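Local coordinates for protein internalin C2 (Listeria monocytogenes serotype 4b str. F2365, PDB 4FHO) that is a leucine-rich repeat internalin of a pathogenic bacterium that probably takes part in adhesion to or invasion of host cells, at residues Asn145-Ile150 against Gly165-Asn170. Residues are numbered along the deposited sequence; the frame is centred on the assembly and turned at random. Where two conformers were deposited one is given.
Sequences NQITNI and GNNQVN
Asn-145 donates its backbone N weakly to Asn-166 O, 3.4 Å away. Its CB packs against the side-chain oxygen of Asn-167, with CB to OD1 at 3.3 Å. The Asn-145 amide itself is held elsewhere: ND2 bonds Leu-120 O and Leu-142 O, and OD1 accepts from Thr-123 N. Ile-147 N gives a nearly straight bond to Asn-167 OD1, 3.0 Å long with 167° at the hydrogen. The donor sits 25° off the plane of the amide carbonyl. The Asn-167 side chain lies beside that of Ile-147 and points the same way. Its CG stands next to its own backbone N (chi1 -82°), which brings the amide up to the backbone of 145-150. There ND2 reaches Leu-142 O and Ile-164 O. Ile-147 O then accepts Gln-168 N at 2.8 Å. Thr-148 lays its methyl CG2 on Gln-168 CB, 3.8 Å apart. Its carbonyl O receives a CA-H contact from Val-169, and a water joins the same O to Asn-170 N. Ile-150 crosses Val-169 at about a right angle, with its CD1 and CG1 near Val-169 CG1. The two segments are equivalent turns after strands 139-141 and 161-163 of the parallel sheet. Asn-145 and Asn-167 hold equivalent places, 22 residues apart, as the asparagines of the leucine-rich repeat motif. Both polar ends of the Asn-167 amide are used: OD1 accepts from the backbone N of Ile-147 and ND2 donates to backbone carbonyls. The buried amide is thereby satisfied and its rotation fixed, and it ties the two successive turns together.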
loop_
_atom_site.group_PDB
_atom_site.type_symbol
_atom_site.label_atom_id
_atom_site.label_comp_id
_atom_site.label_asym_id
_atom_site.label_seq_id
_atom_site.Cartn_x
_atom_site.Cartn_y
_atom_site.Cartn_z
ATOM N N ASN A 145 8.532 -1.470 9.178
ATOM C CA ASN A 145 9.057 -2.653 8.515
ATOM C C ASN A 145 10.568 -2.726 8.798
ATOM O O ASN A 145 11.043 -2.142 9.778
ATOM C CB ASN A 145 8.658 -2.567 7.034
ATOM C CG ASN A 145 7.172 -2.812 6.829
ATOM O OD1 ASN A 145 6.675 -3.849 7.195
ATOM N ND2 ASN A 145 6.464 -1.843 6.272
ATOM N N GLN A 146 11.323 -3.471 7.998
ATOM C CA GLN A 146 12.786 -3.521 8.130
ATOM C C GLN A 146 13.424 -3.281 6.765
ATOM O O GLN A 146 14.299 -4.021 6.340
ATOM C CB GLN A 146 13.218 -4.857 8.757
ATOM C CG GLN A 146 12.626 -5.063 10.149
ATOM C CD GLN A 146 13.006 -6.374 10.809
ATOM O OE1 GLN A 146 14.024 -6.987 10.488
ATOM N NE2 GLN A 146 12.177 -6.808 11.751
ATOM N N ILE A 147 12.970 -2.215 6.104
ATOM C CA ILE A 147 13.401 -1.846 4.768
ATOM C C ILE A 147 14.690 -1.031 4.887
ATOM O O ILE A 147 14.799 -0.126 5.721
ATOM C CB ILE A 147 12.324 -1.014 4.027
ATOM C CG1 ILE A 147 11.050 -1.863 3.802
ATOM C CG2 ILE A 147 12.867 -0.480 2.684
ATOM C CD1 ILE A 147 9.800 -1.040 3.574
ATOM N N THR A 148 15.657 -1.365 4.043
ATOM C CA THR A 148 16.937 -0.673 3.945
ATOM C C THR A 148 17.024 0.130 2.647
ATOM O O THR A 148 17.290 1.315 2.685
ATOM C CB THR A 148 18.111 -1.675 4.059
ATOM O OG1 THR A 148 17.961 -2.722 3.090
ATOM C CG2 THR A 148 18.120 -2.320 5.428
ATOM N N ASN A 149 16.746 -0.507 1.513
ATOM C CA ASN A 149 17.001 0.056 0.185
ATOM C C ASN A 149 15.730 0.689 -0.419
ATOM O O ASN A 149 14.722 0.015 -0.532
ATOM C CB ASN A 149 17.538 -1.066 -0.729
ATOM C CG ASN A 149 18.120 -0.560 -2.038
ATOM O OD1 ASN A 149 18.309 0.642 -2.244
ATOM N ND2 ASN A 149 18.444 -1.489 -2.921
ATOM N N ILE A 150 15.821 1.973 -0.803
ATOM C CA ILE A 150 14.726 2.725 -1.453
ATOM C C ILE A 150 14.923 2.790 -2.986
ATOM O O ILE A 150 14.093 3.362 -3.700
ATOM C CB ILE A 150 14.617 4.157 -0.874
ATOM C CG1 ILE A 150 14.385 4.146 0.635
ATOM C CG2 ILE A 150 13.446 4.938 -1.453
ATOM C CD1 ILE A 150 14.175 5.550 1.169
ATOM N N GLY A 165 8.921 5.793 7.980
ATOM C CA GLY A 165 9.363 5.811 9.375
ATOM C C GLY A 165 9.529 4.436 9.989
ATOM O O GLY A 165 8.913 3.494 9.533
ATOM N N ASN A 166 10.419 4.311 10.972
ATOM C CA ASN A 166 10.722 3.027 11.633
ATOM C C ASN A 166 11.147 1.941 10.635
ATOM O O ASN A 166 10.489 0.914 10.495
ATOM C CB ASN A 166 9.541 2.570 12.509
ATOM C CG ASN A 166 9.205 3.568 13.595
ATOM O OD1 ASN A 166 9.828 3.573 14.647
ATOM N ND2 ASN A 166 8.228 4.414 13.341
ATOM N N ASN A 167 12.186 2.248 9.867
ATOM C CA ASN A 167 12.838 1.289 8.982
ATOM C C ASN A 167 14.353 1.369 9.256
ATOM O O ASN A 167 14.741 1.836 10.326
ATOM C CB ASN A 167 12.400 1.577 7.530
ATOM C CG ASN A 167 11.063 0.966 7.191
ATOM O OD1 ASN A 167 10.961 -0.237 7.090
ATOM N ND2 ASN A 167 10.027 1.790 7.024
ATOM N N GLN A 168 15.197 0.934 8.315
ATOM C CA GLN A 168 16.650 0.993 8.445
ATOM C C GLN A 168 17.257 1.716 7.228
ATOM O O GLN A 168 18.341 1.372 6.785
ATOM C CB GLN A 168 17.201 -0.430 8.574
ATOM C CG GLN A 168 16.662 -1.245 9.749
ATOM C CD GLN A 168 17.742 -1.700 10.714
ATOM O OE1 GLN A 168 18.229 -0.915 11.533
ATOM N NE2 GLN A 168 18.128 -2.976 10.617
ATOM N N VAL A 169 16.549 2.725 6.709
ATOM C CA VAL A 169 16.938 3.439 5.500
ATOM C C VAL A 169 18.145 4.319 5.825
ATOM O O VAL A 169 18.121 5.029 6.823
ATOM C CB VAL A 169 15.780 4.318 4.964
ATOM C CG1 VAL A 169 16.234 5.222 3.829
ATOM C CG2 VAL A 169 14.626 3.454 4.496
ATOM N N ASN A 170 19.190 4.248 4.997
ATOM C CA ASN A 170 20.402 5.095 5.142
ATOM C C ASN A 170 20.752 6.001 3.962
ATOM O O ASN A 170 21.737 6.745 4.041
ATOM C CB ASN A 170 21.626 4.233 5.546
ATOM C CG ASN A 170 22.151 3.357 4.415
ATOM O OD1 ASN A 170 21.899 2.166 4.375
ATOM N ND2 ASN A 170 22.925 3.949 3.514
HETATM O O HOH W 1 19.130 3.210 2.171
#